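PDB 3RDR: N-acetylmuramoyl-L-alanine amidase XlyA from Bacillus subtilis, which hydrolyses the amide link between N-acetylmuramoyl residues and L-amino acids in cell-wall glycopeptides, this chain being its zinc-containing catalytic domain. Local coordinates for residues A[26-38]-A[129-143]. Numbering follows the deposited sequence.
Sequences PLYITVHNTANTA and NVVPHKYWSGKECPR. With ZN (zinc ion), chain B.
A zinc ion joins the two segments: ND1 of His32 and ND1 of His133 each bind it at 2.2 Å and SG of Cys141 at 2.4 Å, with one further ligand atom from elsewhere. This is the metal site of the T7 lysozyme-like amidase fold, set where parallel strands 28-33 and 130-132 of the mixed sheet run out. The two imidazoles lie obliquely to each other, and His32 turns NE2 to His80. Cys141 SG has a second role, accepting a long hydrogen bond from Asn33 N at 3.6 Å. Parallel pairing is evidenced by Ile29 and Val31 bonding through both N and O: Ile29 N donates to Asn129 O and Ile29 O accepts from Val131 N; Val31 N donates to Val131 O and Val31 O accepts from His133 N, the last tying the strand to the first turn of helix 133-137. From that helix Trp136 reaches back to the sheet. Its NE1 donates to Thr30 OG1 (2.8 Å), which also bonds Ser92, while the edge of its six-membered ring (CZ2, CH2) points at the face of Tyr28, a T-shaped pair with planes at 89°. The Tyr28 ring is thereby sandwiched, for the Asn129 amide lies over its opposite face, the two planes only 12° apart. With CG anti to the carbonyl carbon (chi1 -81°), Asn129 sends ND2 to Leu27 O, 2.9 Å away and nearly in the amide plane.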
ATOM      1  N   PRO A  26     -12.435   4.321   4.303  1.00 25.17           N
ATOM      2  CA  PRO A  26     -11.774   3.014   4.400  1.00 25.35           C
ATOM      3  C   PRO A  26     -12.201   2.081   5.531  1.00 24.76           C
ATOM      4  O   PRO A  26     -12.150   2.430   6.710  1.00 25.64           O
ATOM      5  CB  PRO A  26     -10.291   3.382   4.470  1.00 23.48           C
ATOM      6  CG  PRO A  26     -10.310   4.687   5.193  1.00 24.00           C
ATOM      7  CD  PRO A  26     -11.469   5.412   4.535  1.00 24.65           C
ATOM      8  N   LEU A  27     -12.616   0.880   5.146  1.00 25.36           N
ATOM      9  CA  LEU A  27     -13.035  -0.148   6.090  1.00 25.77           C
ATOM     10  C   LEU A  27     -11.999  -1.276   6.091  1.00 26.22           C
ATOM     11  O   LEU A  27     -12.039  -2.170   6.944  1.00 25.52           O
ATOM     12  CB  LEU A  27     -14.398  -0.712   5.679  1.00 24.97           C
ATOM     13  CG  LEU A  27     -15.550   0.286   5.523  1.00 27.98           C
ATOM     14  CD1 LEU A  27     -16.787  -0.441   5.002  1.00 26.49           C
ATOM     15  CD2 LEU A  27     -15.836   0.957   6.862  1.00 25.83           C
ATOM     16  N   TYR A  28     -11.080  -1.230   5.127  1.00 24.75           N
ATOM     17  CA  TYR A  28     -10.038  -2.246   4.997  1.00 25.83           C
ATOM     18  C   TYR A  28      -8.671  -1.641   4.709  1.00 25.55           C
ATOM     19  O   TYR A  28      -8.547  -0.458   4.374  1.00 22.90           O
ATOM     20  CB  TYR A  28     -10.364  -3.204   3.845  1.00 26.32           C
ATOM     21  CG  TYR A  28     -11.700  -3.900   3.935  1.00 31.41           C
ATOM     22  CD1 TYR A  28     -11.824  -5.142   4.563  1.00 32.74           C
ATOM     23  CD2 TYR A  28     -12.840  -3.328   3.376  1.00 30.91           C
ATOM     24  CE1 TYR A  28     -13.057  -5.798   4.625  1.00 35.08           C
ATOM     25  CE2 TYR A  28     -14.076  -3.971   3.435  1.00 35.55           C
ATOM     26  CZ  TYR A  28     -14.176  -5.206   4.058  1.00 35.64           C
ATOM     27  OH  TYR A  28     -15.390  -5.851   4.096  1.00 40.08           O
ATOM     28  N   ILE A  29      -7.651  -2.484   4.838  1.00 25.56           N
ATOM     29  CA  ILE A  29      -6.271  -2.123   4.555  1.00 23.95           C
ATOM     30  C   ILE A  29      -5.738  -3.281   3.713  1.00 23.83           C
ATOM     31  O   ILE A  29      -5.708  -4.430   4.164  1.00 23.51           O
ATOM     32  CB  ILE A  29      -5.455  -1.972   5.848  1.00 25.82           C
ATOM     33  CG1 ILE A  29      -5.968  -0.760   6.631  1.00 26.00           C
ATOM     34  CG2 ILE A  29      -3.975  -1.796   5.525  1.00 25.16           C
ATOM     35  CD1 ILE A  29      -5.332  -0.586   8.006  1.00 24.96           C
ATOM     36  N   THR A  30      -5.353  -2.975   2.477  1.00 22.37           N
ATOM     37  CA  THR A  30      -4.856  -3.975   1.541  1.00 20.50           C
ATOM     38  C   THR A  30      -3.334  -3.914   1.381  1.00 22.13           C
ATOM     39  O   THR A  30      -2.774  -2.873   1.042  1.00 22.63           O
ATOM     40  CB  THR A  30      -5.534  -3.795   0.170  1.00 19.27           C
ATOM     41  OG1 THR A  30      -6.959  -3.870   0.337  1.00 19.78           O
ATOM     42  CG2 THR A  30      -5.095  -4.884  -0.805  1.00 19.60           C
ATOM     43  N   VAL A  31      -2.671  -5.044   1.611  1.00 22.17           N
ATOM     44  CA  VAL A  31      -1.209  -5.120   1.528  1.00 21.64           C
ATOM     45  C   VAL A  31      -0.681  -5.713   0.227  1.00 19.68           C
ATOM     46  O   VAL A  31      -1.185  -6.727  -0.251  1.00 19.64           O
ATOM     47  CB  VAL A  31      -0.648  -5.953   2.703  1.00 22.45           C
ATOM     48  CG1 VAL A  31       0.879  -5.984   2.651  1.00 21.76           C
ATOM     49  CG2 VAL A  31      -1.133  -5.367   4.019  1.00 20.51           C
ATOM     50  N   HIS A  32       0.348  -5.070  -0.327  1.00 19.03           N
ATOM     51  CA  HIS A  32       0.983  -5.499  -1.572  1.00 19.41           C
ATOM     52  C   HIS A  32       2.502  -5.593  -1.383  1.00 20.01           C
ATOM     53  O   HIS A  32       3.049  -5.131  -0.383  1.00 20.37           O
ATOM     54  CB  HIS A  32       0.763  -4.470  -2.695  1.00 19.35           C
ATOM     55  CG  HIS A  32      -0.667  -4.101  -2.947  1.00 20.53           C
ATOM     56  ND1 HIS A  32      -1.386  -4.599  -4.011  1.00 18.00           N
ATOM     57  CD2 HIS A  32      -1.486  -3.221  -2.321  1.00 19.58           C
ATOM     58  CE1 HIS A  32      -2.583  -4.040  -4.036  1.00 16.66           C
ATOM     59  NE2 HIS A  32      -2.669  -3.199  -3.021  1.00 18.33           N
ATOM     60  N   ASN A  33       3.165  -6.180  -2.374  1.00 19.69           N
ATOM     61  CA  ASN A  33       4.623  -6.288  -2.425  1.00 20.01           C
ATOM     62  C   ASN A  33       4.897  -5.840  -3.859  1.00 17.65           C
ATOM     63  O   ASN A  33       4.262  -6.337  -4.784  1.00 19.24           O
ATOM     64  CB  ASN A  33       5.101  -7.734  -2.220  1.00 19.85           C
ATOM     65  CG  ASN A  33       5.212  -8.121  -0.745  1.00 22.45           C
ATOM     66  OD1 ASN A  33       5.475  -9.279  -0.419  1.00 22.33           O
ATOM     67  ND2 ASN A  33       5.020  -7.154   0.148  1.00 22.26           N
ATOM     68  N   THR A  34       5.824  -4.906  -4.046  1.00 17.62           N
ATOM     69  CA  THR A  34       6.122  -4.377  -5.379  1.00 17.49           C
ATOM     70  C   THR A  34       6.642  -5.377  -6.415  1.00 20.02           C
ATOM     71  O   THR A  34       6.476  -5.158  -7.619  1.00 18.08           O
ATOM     72  CB  THR A  34       7.148  -3.233  -5.306  1.00 14.72           C
ATOM     73  OG1 THR A  34       8.397  -3.750  -4.831  1.00 17.43           O
ATOM     74  CG2 THR A  34       6.668  -2.132  -4.363  1.00 13.75           C
ATOM     75  N   ALA A  35       7.265  -6.462  -5.954  1.00 18.58           N
ATOM     76  CA  ALA A  35       7.842  -7.465  -6.855  1.00 20.28           C
ATOM     77  C   ALA A  35       8.904  -6.794  -7.736  1.00 20.05           C
ATOM     78  O   ALA A  35       9.132  -7.182  -8.887  1.00 20.87           O
ATOM     79  CB  ALA A  35       6.749  -8.108  -7.728  1.00 19.20           C
ATOM     80  N   ASN A  36       9.554  -5.781  -7.174  1.00 20.53           N
ATOM     81  CA  ASN A  36      10.599  -5.042  -7.868  1.00 18.33           C
ATOM     82  C   ASN A  36      11.854  -5.109  -7.002  1.00 18.37           C
ATOM     83  O   ASN A  36      12.021  -4.313  -6.075  1.00 16.71           O
ATOM     84  CB  ASN A  36      10.174  -3.581  -8.051  1.00 19.92           C
ATOM     85  CG  ASN A  36      11.074  -2.832  -9.012  1.00 20.80           C
ATOM     86  OD1 ASN A  36      12.224  -3.221  -9.230  1.00 20.76           O
ATOM     87  ND2 ASN A  36      10.564  -1.741  -9.583  1.00 19.63           N
ATOM     88  N   THR A  37      12.738  -6.057  -7.304  1.00 17.45           N
ATOM     89  CA  THR A  37      13.964  -6.234  -6.528  1.00 18.46           C
ATOM     90  C   THR A  37      15.122  -5.336  -6.968  1.00 19.19           C
ATOM     91  O   THR A  37      16.188  -5.352  -6.354  1.00 19.53           O
ATOM     92  CB  THR A  37      14.452  -7.699  -6.593  1.00 19.84           C
ATOM     93  OG1 THR A  37      14.627  -8.079  -7.964  1.00 18.71           O
ATOM     94  CG2 THR A  37      13.443  -8.640  -5.931  1.00 18.38           C
ATOM     95  N   ALA A  38      14.913  -4.561  -8.026  1.00 19.04           N
ATOM     96  CA  ALA A  38      15.953  -3.682  -8.552  1.00 19.75           C
ATOM     97  C   ALA A  38      16.512  -2.689  -7.543  1.00 20.17           C
ATOM     98  O   ALA A  38      15.773  -2.081  -6.767  1.00 19.89           O
ATOM     99  CB  ALA A  38      15.429  -2.923  -9.764  1.00 19.68           C
ATOM    100  N   ASN A 129      -9.719  -7.038   9.202  1.00 28.12           N
ATOM    101  CA  ASN A 129      -9.903  -6.330   7.943  1.00 29.09           C
ATOM    102  C   ASN A 129      -8.603  -5.891   7.269  1.00 28.08           C
ATOM    103  O   ASN A 129      -8.618  -5.101   6.328  1.00 26.96           O
ATOM    104  CB  ASN A 129     -10.854  -5.145   8.148  1.00 31.21           C
ATOM    105  CG  ASN A 129     -12.318  -5.575   8.140  1.00 34.27           C
ATOM    106  OD1 ASN A 129     -12.643  -6.715   8.473  1.00 35.46           O
ATOM    107  ND2 ASN A 129     -13.204  -4.662   7.766  1.00 37.63           N
ATOM    108  N   VAL A 130      -7.477  -6.393   7.767  1.00 27.34           N
ATOM    109  CA  VAL A 130      -6.186  -6.106   7.151  1.00 25.77           C
ATOM    110  C   VAL A 130      -6.028  -7.315   6.241  1.00 26.20           C
ATOM    111  O   VAL A 130      -5.802  -8.431   6.712  1.00 27.50           O
ATOM    112  CB  VAL A 130      -5.038  -6.068   8.180  1.00 26.42           C
ATOM    113  CG1 VAL A 130      -3.705  -5.867   7.465  1.00 23.34           C
ATOM    114  CG2 VAL A 130      -5.269  -4.932   9.169  1.00 23.10           C
ATOM    115  N   VAL A 131      -6.174  -7.100   4.939  1.00 24.25           N
ATOM    116  CA  VAL A 131      -6.106  -8.195   3.985  1.00 23.27           C
ATOM    117  C   VAL A 131      -5.049  -8.069   2.899  1.00 23.54           C
ATOM    118  O   VAL A 131      -4.518  -6.987   2.643  1.00 22.85           O
ATOM    119  CB  VAL A 131      -7.461  -8.371   3.269  1.00 23.27           C
ATOM    120  CG1 VAL A 131      -8.567  -8.627   4.283  1.00 24.32           C
ATOM    121  CG2 VAL A 131      -7.768  -7.128   2.444  1.00 21.19           C
ATOM    122  N   PRO A 132      -4.729  -9.197   2.245  1.00 23.75           N
ATOM    123  CA  PRO A 132      -3.738  -9.211   1.171  1.00 23.17           C
ATOM    124  C   PRO A 132      -4.470  -8.905  -0.126  1.00 23.83           C
ATOM    125  O   PRO A 132      -5.672  -9.157  -0.236  1.00 23.59           O
ATOM    126  CB  PRO A 132      -3.223 -10.644   1.202  1.00 21.14           C
ATOM    127  CG  PRO A 132      -4.472 -11.417   1.548  1.00 23.96           C
ATOM    128  CD  PRO A 132      -5.081 -10.572   2.655  1.00 23.15           C
ATOM    129  N   HIS A 133      -3.753  -8.356  -1.099  1.00 21.84           N
ATOM    130  CA  HIS A 133      -4.345  -8.054  -2.390  1.00 21.46           C
ATOM    131  C   HIS A 133      -5.100  -9.289  -2.882  1.00 23.12           C
ATOM    132  O   HIS A 133      -6.187  -9.186  -3.453  1.00 23.35           O
ATOM    133  CB  HIS A 133      -3.244  -7.674  -3.391  1.00 16.47           C
ATOM    134  CG  HIS A 133      -3.742  -7.417  -4.781  1.00 17.47           C
ATOM    135  ND1 HIS A 133      -2.901  -7.095  -5.823  1.00 16.13           N
ATOM    136  CD2 HIS A 133      -4.992  -7.434  -5.302  1.00 18.08           C
ATOM    137  CE1 HIS A 133      -3.609  -6.921  -6.924  1.00 15.58           C
ATOM    138  NE2 HIS A 133      -4.881  -7.122  -6.636  1.00 17.82           N
ATOM    139  N   LYS A 134      -4.517 -10.459  -2.644  1.00 24.90           N
ATOM    140  CA  LYS A 134      -5.104 -11.726  -3.080  1.00 25.80           C
ATOM    141  C   LYS A 134      -6.569 -11.891  -2.682  1.00 25.76           C
ATOM    142  O   LYS A 134      -7.370 -12.429  -3.444  1.00 25.24           O
ATOM    143  CB  LYS A 134      -4.287 -12.897  -2.524  1.00 24.93           C
ATOM    144  CG  LYS A 134      -4.752 -14.261  -3.007  1.00 25.38           C
ATOM    145  CD  LYS A 134      -3.817 -15.363  -2.521  1.00 26.54           C
ATOM    146  CE  LYS A 134      -4.245 -16.742  -3.038  1.00 26.79           C
ATOM    147  NZ  LYS A 134      -3.290 -17.795  -2.577  1.00 28.73           N
ATOM    148  N   TYR A 135      -6.910 -11.427  -1.487  1.00 27.02           N
ATOM    149  CA  TYR A 135      -8.275 -11.518  -0.981  1.00 29.36           C
ATOM    150  C   TYR A 135      -9.305 -10.966  -1.968  1.00 29.61           C
ATOM    151  O   TYR A 135     -10.371 -11.556  -2.164  1.00 29.35           O
ATOM    152  CB  TYR A 135      -8.380 -10.757   0.339  1.00 31.03           C
ATOM    153  CG  TYR A 135      -9.753 -10.793   0.969  1.00 33.93           C
ATOM    154  CD1 TYR A 135     -10.257 -11.969   1.527  1.00 36.39           C
ATOM    155  CD2 TYR A 135     -10.547  -9.647   1.017  1.00 35.00           C
ATOM    156  CE1 TYR A 135     -11.521 -12.001   2.120  1.00 37.12           C
ATOM    157  CE2 TYR A 135     -11.808  -9.664   1.607  1.00 35.89           C
ATOM    158  CZ  TYR A 135     -12.288 -10.842   2.157  1.00 38.63           C
ATOM    159  OH  TYR A 135     -13.529 -10.856   2.751  1.00 39.79           O
ATOM    160  N   TRP A 136      -8.975  -9.840  -2.597  1.00 28.58           N
ATOM    161  CA  TRP A 136      -9.873  -9.183  -3.548  1.00 28.32           C
ATOM    162  C   TRP A 136      -9.816  -9.709  -4.981  1.00 29.80           C
ATOM    163  O   TRP A 136     -10.798  -9.619  -5.719  1.00 30.56           O
ATOM    164  CB  TRP A 136      -9.575  -7.678  -3.607  1.00 25.25           C
ATOM    165  CG  TRP A 136      -9.564  -6.978  -2.285  1.00 23.79           C
ATOM    166  CD1 TRP A 136      -8.501  -6.352  -1.698  1.00 23.51           C
ATOM    167  CD2 TRP A 136     -10.674  -6.801  -1.397  1.00 24.83           C
ATOM    168  NE1 TRP A 136      -8.880  -5.789  -0.499  1.00 21.99           N
ATOM    169  CE2 TRP A 136     -10.210  -6.051  -0.290  1.00 24.38           C
ATOM    170  CE3 TRP A 136     -12.018  -7.202  -1.430  1.00 25.88           C
ATOM    171  CZ2 TRP A 136     -11.044  -5.693   0.776  1.00 24.29           C
ATOM    172  CZ3 TRP A 136     -12.851  -6.845  -0.366  1.00 25.51           C
ATOM    173  CH2 TRP A 136     -12.358  -6.097   0.720  1.00 26.47           C
ATOM    174  N   SER A 137      -8.677 -10.257  -5.386  1.00 31.20           N
ATOM    175  CA  SER A 137      -8.547 -10.702  -6.766  1.00 32.56           C
ATOM    176  C   SER A 137      -7.966 -12.091  -6.988  1.00 31.92           C
ATOM    177  O   SER A 137      -7.914 -12.556  -8.121  1.00 29.75           O
ATOM    178  CB  SER A 137      -7.685  -9.695  -7.527  1.00 33.90           C
ATOM    179  OG  SER A 137      -6.378  -9.674  -6.971  1.00 34.15           O
ATOM    180  N   GLY A 138      -7.512 -12.744  -5.925  1.00 32.59           N
ATOM    181  CA  GLY A 138      -6.936 -14.064  -6.088  1.00 34.18           C
ATOM    182  C   GLY A 138      -5.529 -13.994  -6.656  1.00 35.72           C
ATOM    183  O   GLY A 138      -4.895 -15.021  -6.899  1.00 36.61           O
ATOM    184  N   LYS A 139      -5.034 -12.780  -6.868  1.00 34.64           N
ATOM    185  CA  LYS A 139      -3.688 -12.594  -7.397  1.00 34.76           C
ATOM    186  C   LYS A 139      -2.674 -12.981  -6.323  1.00 33.35           C
ATOM    187  O   LYS A 139      -2.924 -12.809  -5.131  1.00 31.86           O
ATOM    188  CB  LYS A 139      -3.485 -11.138  -7.820  1.00 36.86           C
ATOM    189  CG  LYS A 139      -2.134 -10.850  -8.454  1.00 41.03           C
ATOM    190  CD  LYS A 139      -2.086  -9.442  -9.045  1.00 44.57           C
ATOM    191  CE  LYS A 139      -3.046  -9.300 -10.219  1.00 46.45           C
ATOM    192  NZ  LYS A 139      -3.048  -7.919 -10.787  1.00 49.86           N
ATOM    193  N   GLU A 140      -1.530 -13.505  -6.750  1.00 32.93           N
ATOM    194  CA  GLU A 140      -0.491 -13.928  -5.815  1.00 32.78           C
ATOM    195  C   GLU A 140       0.342 -12.735  -5.324  1.00 30.93           C
ATOM    196  O   GLU A 140       1.519 -12.590  -5.665  1.00 30.59           O
ATOM    197  CB  GLU A 140       0.407 -14.971  -6.491  1.00 35.84           C
ATOM    198  CG  GLU A 140       0.663 -16.233  -5.664  1.00 40.90           C
ATOM    199  CD  GLU A 140      -0.620 -16.938  -5.246  1.00 42.92           C
ATOM    200  OE1 GLU A 140      -1.497 -17.150  -6.109  1.00 46.72           O
ATOM    201  OE2 GLU A 140      -0.750 -17.287  -4.053  1.00 44.95           O
ATOM    202  N   CYS A 141      -0.292 -11.887  -4.520  1.00 28.81           N
ATOM    203  CA  CYS A 141       0.328 -10.692  -3.956  1.00 25.48           C
ATOM    204  C   CYS A 141      -0.335 -10.493  -2.601  1.00 24.33           C
ATOM    205  O   CYS A 141      -1.550 -10.654  -2.484  1.00 24.39           O
ATOM    206  CB  CYS A 141       0.053  -9.481  -4.863  1.00 23.48           C
ATOM    207  SG  CYS A 141       0.634  -7.890  -4.209  1.00 21.54           S
ATOM    208  N   PRO A 142       0.435 -10.124  -1.560  1.00 22.28           N
ATOM    209  CA  PRO A 142       1.879  -9.864  -1.485  1.00 23.35           C
ATOM    210  C   PRO A 142       2.702 -11.156  -1.560  1.00 25.45           C
ATOM    211  O   PRO A 142       2.745 -11.938  -0.611  1.00 23.96           O
ATOM    212  CB  PRO A 142       2.018  -9.150  -0.144  1.00 20.56           C
ATOM    213  CG  PRO A 142       0.999  -9.848   0.695  1.00 22.12           C
ATOM    214  CD  PRO A 142      -0.192  -9.979  -0.233  1.00 21.18           C
ATOM    215  N   ARG A 143       3.365 -11.355  -2.694  1.00 26.92           N
ATOM    216  CA  ARG A 143       4.143 -12.560  -2.947  1.00 29.63           C
ATOM    217  C   ARG A 143       5.115 -13.027  -1.866  1.00 29.71           C
ATOM    218  O   ARG A 143       5.319 -14.229  -1.711  1.00 32.25           O
ATOM    219  CB  ARG A 143       4.882 -12.427  -4.287  1.00 30.90           C
ATOM    220  CG  ARG A 143       6.010 -11.404  -4.311  1.00 31.87           C
ATOM    221  CD  ARG A 143       6.741 -11.453  -5.643  1.00 32.36           C
ATOM    222  NE  ARG A 143       8.044 -10.796  -5.590  1.00 32.02           N
ATOM    223  CZ  ARG A 143       8.922 -10.787  -6.589  1.00 30.24           C
ATOM    224  NH1 ARG A 143       8.641 -11.398  -7.732  1.00 28.51           N
ATOM    225  NH2 ARG A 143      10.088 -10.176  -6.442  1.00 28.37           N
TER
HETATM  226 ZN    ZN B 190      -0.850  -6.333  -5.301  1.00 33.73          ZN
HETATM  227  O   HOH W   1       3.752  -9.341  -4.823  1.00 22.39           O